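Local coordinates for protein prophenoloxidase b (Marsupenaeus japonicus, PDB 3WKY) that is the inactive precursor of a type 3 copper phenoloxidase and, once activated, probably hydroxylates monophenols and oxidises o-diphenols at its dicopper-oxygen site, at residues Glu529-Phe533 and Arg547-Ser553; Arg500-Phe506 and Phe593-Val599. All blocks are in the same frame, centred on the assembly; numbering follows the deposited sequence.

Contact 1: residues Glu529-Phe533 and Arg547-Ser553; sequences EVDVF and RHSNESS. With NAG (2-acetamido-2-deoxy-beta-D-glucopyranose), chain F.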
loop_
_atom_site.group_PDB
_atom_site.type_symbol
_atom_site.label_atom_id
_atom_site.label_comp_id
_atom_site.label_asym_id
_atom_site.label_seq_id
_atom_site.Cartn_x
_atom_site.Cartn_y
_atom_site.Cartn_z
ATOM N N GLU A 529 -10.880 20.927 -36.738
ATOM C CA GLU A 529 -11.307 21.412 -38.049
ATOM C C GLU A 529 -12.504 22.352 -37.941
ATOM O O GLU A 529 -13.498 22.044 -37.290
ATOM C CB GLU A 529 -11.631 20.229 -38.977
ATOM C CG GLU A 529 -12.027 20.643 -40.411
ATOM C CD GLU A 529 -12.132 19.456 -41.344
ATOM O OE1 GLU A 529 -11.293 18.521 -41.230
ATOM O OE2 GLU A 529 -13.057 19.455 -42.191
ATOM N N VAL A 530 -12.393 23.511 -38.594
ATOM C CA VAL A 530 -13.486 24.469 -38.699
ATOM C C VAL A 530 -14.086 24.328 -40.098
ATOM O O VAL A 530 -15.309 24.239 -40.257
ATOM C CB VAL A 530 -12.977 25.909 -38.531
ATOM C CG1 VAL A 530 -14.071 26.935 -38.902
ATOM C CG2 VAL A 530 -12.493 26.140 -37.115
ATOM N N ASP A 531 -13.207 24.271 -41.098
ATOM C CA ASP A 531 -13.630 24.221 -42.498
ATOM C C ASP A 531 -12.427 23.918 -43.380
ATOM O O ASP A 531 -11.408 24.621 -43.326
ATOM C CB ASP A 531 -14.248 25.573 -42.894
ATOM C CG ASP A 531 -15.273 25.460 -44.028
ATOM O OD1 ASP A 531 -15.579 24.337 -44.485
ATOM O OD2 ASP A 531 -15.797 26.519 -44.446
ATOM N N VAL A 532 -12.534 22.860 -44.178
ATOM C CA VAL A 532 -11.483 22.489 -45.120
ATOM C C VAL A 532 -12.182 22.181 -46.431
ATOM O O VAL A 532 -12.980 21.252 -46.498
ATOM C CB VAL A 532 -10.696 21.239 -44.640
ATOM C CG1 VAL A 532 -9.802 20.698 -45.758
ATOM C CG2 VAL A 532 -9.875 21.566 -43.395
ATOM N N PHE A 533 -11.910 22.972 -47.472
ATOM C CA PHE A 533 -12.677 22.849 -48.706
ATOM C C PHE A 533 -11.926 23.460 -49.891
ATOM O O PHE A 533 -11.060 24.324 -49.701
ATOM C CB PHE A 533 -14.017 23.571 -48.539
ATOM C CG PHE A 533 -13.883 25.063 -48.455
ATOM C CD1 PHE A 533 -13.568 25.679 -47.250
ATOM C CD2 PHE A 533 -14.046 25.852 -49.587
ATOM C CE1 PHE A 533 -13.424 27.050 -47.170
ATOM C CE2 PHE A 533 -13.905 27.221 -49.513
ATOM C CZ PHE A 533 -13.591 27.823 -48.306
ATOM N N ARG A 547 -17.549 32.083 -46.442
ATOM C CA ARG A 547 -18.214 30.832 -46.124
ATOM C C ARG A 547 -19.177 31.024 -44.973
ATOM O O ARG A 547 -18.872 31.725 -44.003
ATOM C CB ARG A 547 -17.188 29.756 -45.752
ATOM C CG ARG A 547 -16.413 29.226 -46.939
ATOM C CD ARG A 547 -17.196 28.157 -47.675
ATOM N NE ARG A 547 -16.974 26.840 -47.079
ATOM C CZ ARG A 547 -17.336 25.690 -47.638
ATOM N NH1 ARG A 547 -17.950 25.685 -48.812
ATOM N NH2 ARG A 547 -17.081 24.539 -47.022
ATOM N N HIS A 548 -20.344 30.399 -45.075
ATOM C CA HIS A 548 -21.352 30.413 -44.015
ATOM C C HIS A 548 -21.120 29.199 -43.131
ATOM O O HIS A 548 -20.657 28.169 -43.612
ATOM C CB HIS A 548 -22.762 30.326 -44.607
ATOM C CG HIS A 548 -23.861 30.503 -43.598
ATOM N ND1 HIS A 548 -24.281 29.490 -42.767
ATOM C CD2 HIS A 548 -24.628 31.580 -43.305
ATOM C CE1 HIS A 548 -25.256 29.936 -41.990
ATOM N NE2 HIS A 548 -25.489 31.196 -42.300
ATOM N N SER A 549 -21.463 29.312 -41.860
ATOM C CA SER A 549 -21.213 28.215 -40.924
ATOM C C SER A 549 -21.958 26.932 -41.303
ATOM O O SER A 549 -21.435 25.832 -41.104
ATOM C CB SER A 549 -21.487 28.666 -39.484
ATOM O OG SER A 549 -22.827 29.086 -39.295
ATOM N N ASN A 550 -23.147 27.059 -41.895
ATOM C CA ASN A 550 -23.919 25.878 -42.309
ATOM C C ASN A 550 -23.273 25.139 -43.474
ATOM O O ASN A 550 -23.692 24.040 -43.814
ATOM C CB ASN A 550 -25.356 26.249 -42.703
ATOM C CG ASN A 550 -26.282 26.409 -41.514
ATOM O OD1 ASN A 550 -25.860 26.332 -40.361
ATOM N ND2 ASN A 550 -27.569 26.651 -41.803
ATOM N N GLU A 551 -22.262 25.740 -44.100
ATOM C CA GLU A 551 -21.583 25.093 -45.217
ATOM C C GLU A 551 -20.364 24.303 -44.773
ATOM O O GLU A 551 -19.711 23.667 -45.598
ATOM C CB GLU A 551 -21.078 26.130 -46.241
ATOM C CG GLU A 551 -22.097 27.096 -46.783
ATOM C CD GLU A 551 -21.470 28.035 -47.811
ATOM O OE1 GLU A 551 -21.413 27.654 -48.998
ATOM O OE2 GLU A 551 -21.001 29.129 -47.423
ATOM N N SER A 552 -20.033 24.370 -43.487
ATOM C CA SER A 552 -18.771 23.788 -43.006
ATOM C C SER A 552 -18.545 22.345 -43.441
ATOM O O SER A 552 -19.469 21.533 -43.452
ATOM C CB SER A 552 -18.689 23.836 -41.483
ATOM O OG SER A 552 -17.563 23.085 -41.064
ATOM N N SER A 553 -17.295 22.026 -43.762
ATOM C CA SER A 553 -16.918 20.673 -44.140
ATOM C C SER A 553 -17.225 19.637 -43.055
ATOM O O SER A 553 -17.352 18.445 -43.352
ATOM C CB SER A 553 -15.427 20.638 -44.444
ATOM O OG SER A 553 -14.693 21.177 -43.358
HETATM C C1 NAG F . -28.375 26.940 -40.636
HETATM C C2 NAG F . -29.466 27.791 -41.292
HETATM C C3 NAG F . -30.505 28.179 -40.248
HETATM C C4 NAG F . -31.082 26.921 -39.615
HETATM C C5 NAG F . -29.982 25.977 -39.136
HETATM C C6 NAG F . -30.582 24.622 -38.777
HETATM C C7 NAG F . -29.121 29.153 -43.275
HETATM C C8 NAG F . -29.032 30.566 -43.772
HETATM N N2 NAG F . -28.926 28.962 -41.968
HETATM O O3 NAG F . -31.545 28.920 -40.840
HETATM O O4 NAG F . -31.905 27.271 -38.523
HETATM O O5 NAG F . -28.991 25.769 -40.127
HETATM O O6 NAG F . -30.783 23.892 -39.968
HETATM O O7 NAG F . -29.363 28.232 -44.058
HETATM O O HOH W 1 -18.101 27.046 -42.853
#

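Contact 2: residues Arg500-Phe506 and Phe593-Val599; sequences RMKLRIF and FVMATDV. With NAG (2-acetamido-2-deoxy-beta-D-glucopyranose), chain E.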
loop_
_atom_site.group_PDB
_atom_site.type_symbol
_atom_site.label_atom_id
_atom_site.label_comp_id
_atom_site.label_asym_id
_atom_site.label_seq_id
_atom_site.Cartn_x
_atom_site.Cartn_y
_atom_site.Cartn_z
ATOM N N ARG A 500 -6.137 27.101 -58.433
ATOM C CA ARG A 500 -7.058 26.401 -57.548
ATOM C C ARG A 500 -6.414 26.342 -56.171
ATOM O O ARG A 500 -5.194 26.190 -56.053
ATOM C CB ARG A 500 -7.294 24.966 -58.017
ATOM C CG ARG A 500 -7.924 24.811 -59.387
ATOM C CD ARG A 500 -8.240 23.340 -59.675
ATOM N NE ARG A 500 -7.126 22.452 -59.346
ATOM C CZ ARG A 500 -6.027 22.324 -60.087
ATOM N NH1 ARG A 500 -5.895 23.035 -61.201
ATOM N NH2 ARG A 500 -5.058 21.492 -59.720
ATOM N N MET A 501 -7.221 26.464 -55.129
ATOM C CA MET A 501 -6.675 26.272 -53.799
ATOM C C MET A 501 -7.664 25.602 -52.862
ATOM O O MET A 501 -8.878 25.607 -53.104
ATOM C CB MET A 501 -6.223 27.603 -53.225
ATOM C CG MET A 501 -7.343 28.551 -53.028
ATOM S SD MET A 501 -7.354 29.019 -51.311
ATOM C CE MET A 501 -7.524 30.780 -51.496
ATOM N N LYS A 502 -7.123 25.004 -51.807
ATOM C CA LYS A 502 -7.934 24.466 -50.722
ATOM C C LYS A 502 -7.666 25.313 -49.474
ATOM O O LYS A 502 -6.514 25.526 -49.099
ATOM C CB LYS A 502 -7.595 22.995 -50.484
ATOM C CG LYS A 502 -8.126 22.441 -49.158
ATOM C CD LYS A 502 -8.243 20.919 -49.202
ATOM C CE LYS A 502 -9.581 20.506 -49.789
ATOM N NZ LYS A 502 -9.722 19.026 -49.888
ATOM N N LEU A 503 -8.726 25.846 -48.874
ATOM C CA LEU A 503 -8.590 26.596 -47.634
ATOM C C LEU A 503 -8.707 25.593 -46.483
ATOM O O LEU A 503 -9.568 24.716 -46.503
ATOM C CB LEU A 503 -9.671 27.657 -47.524
ATOM C CG LEU A 503 -9.380 28.914 -48.355
ATOM C CD1 LEU A 503 -10.590 29.833 -48.373
ATOM C CD2 LEU A 503 -8.170 29.631 -47.773
ATOM N N ARG A 504 -7.820 25.720 -45.501
ATOM C CA ARG A 504 -7.805 24.799 -44.364
ATOM C C ARG A 504 -7.851 25.666 -43.137
ATOM O O ARG A 504 -6.935 26.446 -42.893
ATOM C CB ARG A 504 -6.513 24.001 -44.381
ATOM C CG ARG A 504 -6.311 23.203 -45.651
ATOM C CD ARG A 504 -4.959 22.559 -45.666
ATOM N NE ARG A 504 -4.716 21.871 -46.924
ATOM C CZ ARG A 504 -5.062 20.616 -47.179
ATOM N NH1 ARG A 504 -5.653 19.870 -46.242
ATOM N NH2 ARG A 504 -4.795 20.098 -48.368
ATOM N N ILE A 505 -8.923 25.541 -42.364
ATOM C CA ILE A 505 -9.159 26.450 -41.252
ATOM C C ILE A 505 -9.339 25.646 -39.965
ATOM O O ILE A 505 -10.153 24.730 -39.934
ATOM C CB ILE A 505 -10.406 27.289 -41.516
ATOM C CG1 ILE A 505 -10.195 28.065 -42.832
ATOM C CG2 ILE A 505 -10.675 28.222 -40.355
ATOM C CD1 ILE A 505 -11.153 29.202 -43.070
ATOM N N PHE A 506 -8.566 25.978 -38.927
ATOM C CA PHE A 506 -8.591 25.203 -37.669
ATOM C C PHE A 506 -8.694 26.135 -36.467
ATOM O O PHE A 506 -8.276 27.294 -36.534
ATOM C CB PHE A 506 -7.333 24.323 -37.544
ATOM C CG PHE A 506 -7.290 23.181 -38.521
ATOM C CD1 PHE A 506 -6.785 23.356 -39.801
ATOM C CD2 PHE A 506 -7.767 21.924 -38.162
ATOM C CE1 PHE A 506 -6.757 22.296 -40.708
ATOM C CE2 PHE A 506 -7.737 20.866 -39.060
ATOM C CZ PHE A 506 -7.225 21.050 -40.330
ATOM N N PHE A 593 -6.773 29.581 -37.332
ATOM C CA PHE A 593 -5.670 29.392 -38.277
ATOM C C PHE A 593 -6.226 29.200 -39.682
ATOM O O PHE A 593 -7.161 28.416 -39.878
ATOM C CB PHE A 593 -4.859 28.150 -37.862
ATOM C CG PHE A 593 -3.850 27.661 -38.903
ATOM C CD1 PHE A 593 -4.244 26.820 -39.952
ATOM C CD2 PHE A 593 -2.510 27.978 -38.783
ATOM C CE1 PHE A 593 -3.325 26.349 -40.881
ATOM C CE2 PHE A 593 -1.575 27.513 -39.709
ATOM C CZ PHE A 593 -1.984 26.690 -40.758
ATOM N N VAL A 594 -5.647 29.899 -40.660
ATOM C CA VAL A 594 -6.098 29.803 -42.050
ATOM C C VAL A 594 -4.914 29.514 -42.967
ATOM O O VAL A 594 -3.920 30.244 -42.946
ATOM C CB VAL A 594 -6.759 31.130 -42.520
ATOM C CG1 VAL A 594 -7.232 31.015 -43.981
ATOM C CG2 VAL A 594 -7.904 31.518 -41.597
ATOM N N MET A 595 -5.017 28.462 -43.777
ATOM C CA MET A 595 -3.989 28.185 -44.773
ATOM C C MET A 595 -4.572 28.000 -46.173
ATOM O O MET A 595 -5.563 27.289 -46.361
ATOM C CB MET A 595 -3.179 26.948 -44.389
ATOM C CG MET A 595 -2.056 26.616 -45.358
ATOM S SD MET A 595 -1.199 25.108 -44.839
ATOM C CE MET A 595 0.189 25.047 -45.979
ATOM N N ALA A 596 -3.965 28.661 -47.154
ATOM C CA ALA A 596 -4.337 28.453 -48.554
ATOM C C ALA A 596 -3.321 27.502 -49.172
ATOM O O ALA A 596 -2.125 27.803 -49.237
ATOM C CB ALA A 596 -4.364 29.786 -49.316
ATOM N N THR A 597 -3.790 26.346 -49.623
ATOM C CA THR A 597 -2.865 25.373 -50.179
ATOM C C THR A 597 -3.154 25.125 -51.654
ATOM O O THR A 597 -4.290 25.222 -52.112
ATOM C CB THR A 597 -2.904 24.052 -49.386
ATOM O OG1 THR A 597 -1.858 23.183 -49.828
ATOM C CG2 THR A 597 -4.216 23.387 -49.593
ATOM N N ASP A 598 -2.091 24.860 -52.411
ATOM C CA ASP A 598 -2.234 24.602 -53.839
ATOM C C ASP A 598 -2.936 23.265 -54.031
ATOM O O ASP A 598 -2.709 22.322 -53.266
ATOM C CB ASP A 598 -0.870 24.560 -54.526
ATOM C CG ASP A 598 -0.075 25.845 -54.347
ATOM O OD1 ASP A 598 -0.687 26.934 -54.231
ATOM O OD2 ASP A 598 1.174 25.753 -54.327
ATOM N N VAL A 599 -3.806 23.171 -55.032
ATOM C CA VAL A 599 -4.449 21.886 -55.314
ATOM C C VAL A 599 -3.753 21.178 -56.471
ATOM O O VAL A 599 -4.029 21.466 -57.635
ATOM C CB VAL A 599 -5.948 22.025 -55.634
ATOM C CG1 VAL A 599 -6.575 20.652 -55.813
ATOM C CG2 VAL A 599 -6.662 22.773 -54.536
HETATM C C1 NAG E . 2.568 27.231 -58.075
HETATM C C2 NAG E . 3.420 26.154 -57.378
HETATM C C3 NAG E . 3.915 25.000 -58.259
HETATM C C4 NAG E . 3.133 24.799 -59.551
HETATM C C5 NAG E . 2.857 26.148 -60.178
HETATM C C6 NAG E . 2.196 25.990 -61.544
HETATM C C7 NAG E . 4.667 27.211 -55.537
HETATM C C8 NAG E . 5.270 28.569 -55.324
HETATM N N2 NAG E . 4.600 26.781 -56.798
HETATM O O3 NAG E . 3.857 23.805 -57.512
HETATM O O4 NAG E . 3.875 24.005 -60.451
HETATM O O5 NAG E . 1.994 26.829 -59.304
HETATM O O6 NAG E . 1.040 25.190 -61.412
HETATM O O7 NAG E . 4.276 26.562 -54.567
HETATM O O HOH W 2 -2.647 27.354 -56.150
#

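Contact 1: residues Glu529-Phe533 and Arg547-Ser553
D531 and R547 meet in a side-on salt bridge in which NE of R547 gives its hydrogen to D531 OD2 at 2.9 Å and NH2 gives its own to D531 OD1 at 3.0 Å. Both bonds are nearly straight, and carboxylate and guanidinium lie 17° from coplanar. The carboxylate of E551, in the same segment as R547, adds a long ionic contact from well outside the guanidinium plane.

Aromatic stacking holds the same guanidinium flat. One of its faces rests on the ring of F533, with R547 CZ 3.8 Å from the ring centroid, a cation-pi contact, while E551 CB covers the opposite face. The bend at chi2 (-82°) carries CD over the ring as a CH-pi partner, and that at chi3 (-86°) turns NE and the guanidinium onto the same face.

Hydroxyls and backbone supply the remaining bonds. S553 OG donates to E529 OE2 at 2.6 Å and accepts from the backbone N of V532 at 2.9 Å; S553 N reaches D531 OD1 from above the carboxylate plane, and S552 OG donates to V530 O at 2.7 Å. Further out, Y487 also bonds D531 OD2 and S617 bonds E529 OE2.

V530 and D531 together face I505, a classic beta bulge. At this corner of the Ig-like domain of the hemocyanin family, a bidentate, stacked arginine joins an edge strand to the turn carrying the glycosylated N550.

Contact 2: residues Arg500-Phe506 and Phe593-Val599
K502 and T597 form the first of three antiparallel hydrogen-bonded pairs, K502 N reaching T597 O at 2.9 Å and T597 N returning to K502 O. R504 with M595 and F506 with F593 repeat this two-way exchange, and the non-hydrogen-bonded pairs between them add CA-H...O contacts, such as I505 CA to F593 O at 3.1 Å.

On the face bearing K502, R504 and F506, the methyl of T597 meets two neighbours in the conformer described here, one of two deposited. Its CG2 lies 3.5 Å from K502 CB, where the two side chains run side by side, and 3.1 Å from R504 NE, meeting the guanidinium at its edge. K502 runs out extended to CD (chi1 165°, chi2 158°), which lies 3.6 Å above one face of that guanidinium, toward its rim. Farther along, CD1 of F506 and CD1 of F593 approach to 4.3 Å.

The other face is apolar. M501 SD packs on A596 CB at 3.7 Å, and L503 CD2 straddles A596 and V594, while I505 CD1 touches V594 CG2. Where the pairing ends, a water donates to both R500 O and D598 OD1.

A second shell fixes these groups. D628 pairs with R504 NH1 in a salt bridge, W630 and Y634 touch the same arginine, and the backbone N of N422 donates to D598 OD1. Y487 covers I505, and I489 and V428 cover V594, from strands 485-493 and 424-432. Two neighbouring interior antiparallel strands of one sheet, with a second sheet packed over their apolar side, give the beta-sandwich core of the Ig-like domain.

The centres of contacts 1 and 2 lie about 12 Å apart, on the same side of the chain's centre, and both fall in the Ig-like domain. Strand 501-509, part of contact 2, pairs with 588-598 on one flank and on the other with 528-534, the strand of contact 1 and the outermost there within this chain. V530 N to I505 O at 2.9 Å and I505 N to D531 O at 2.8 Å, probable hydrogen bonds, make the direct link. Along the chain, contact 1 is nested within the loop that contact 2 closes. Because strand 541-548 belongs to the three-stranded sheet, contact 1 also ties the two sheets together at a margin, whereas contact 2 builds the interior of one.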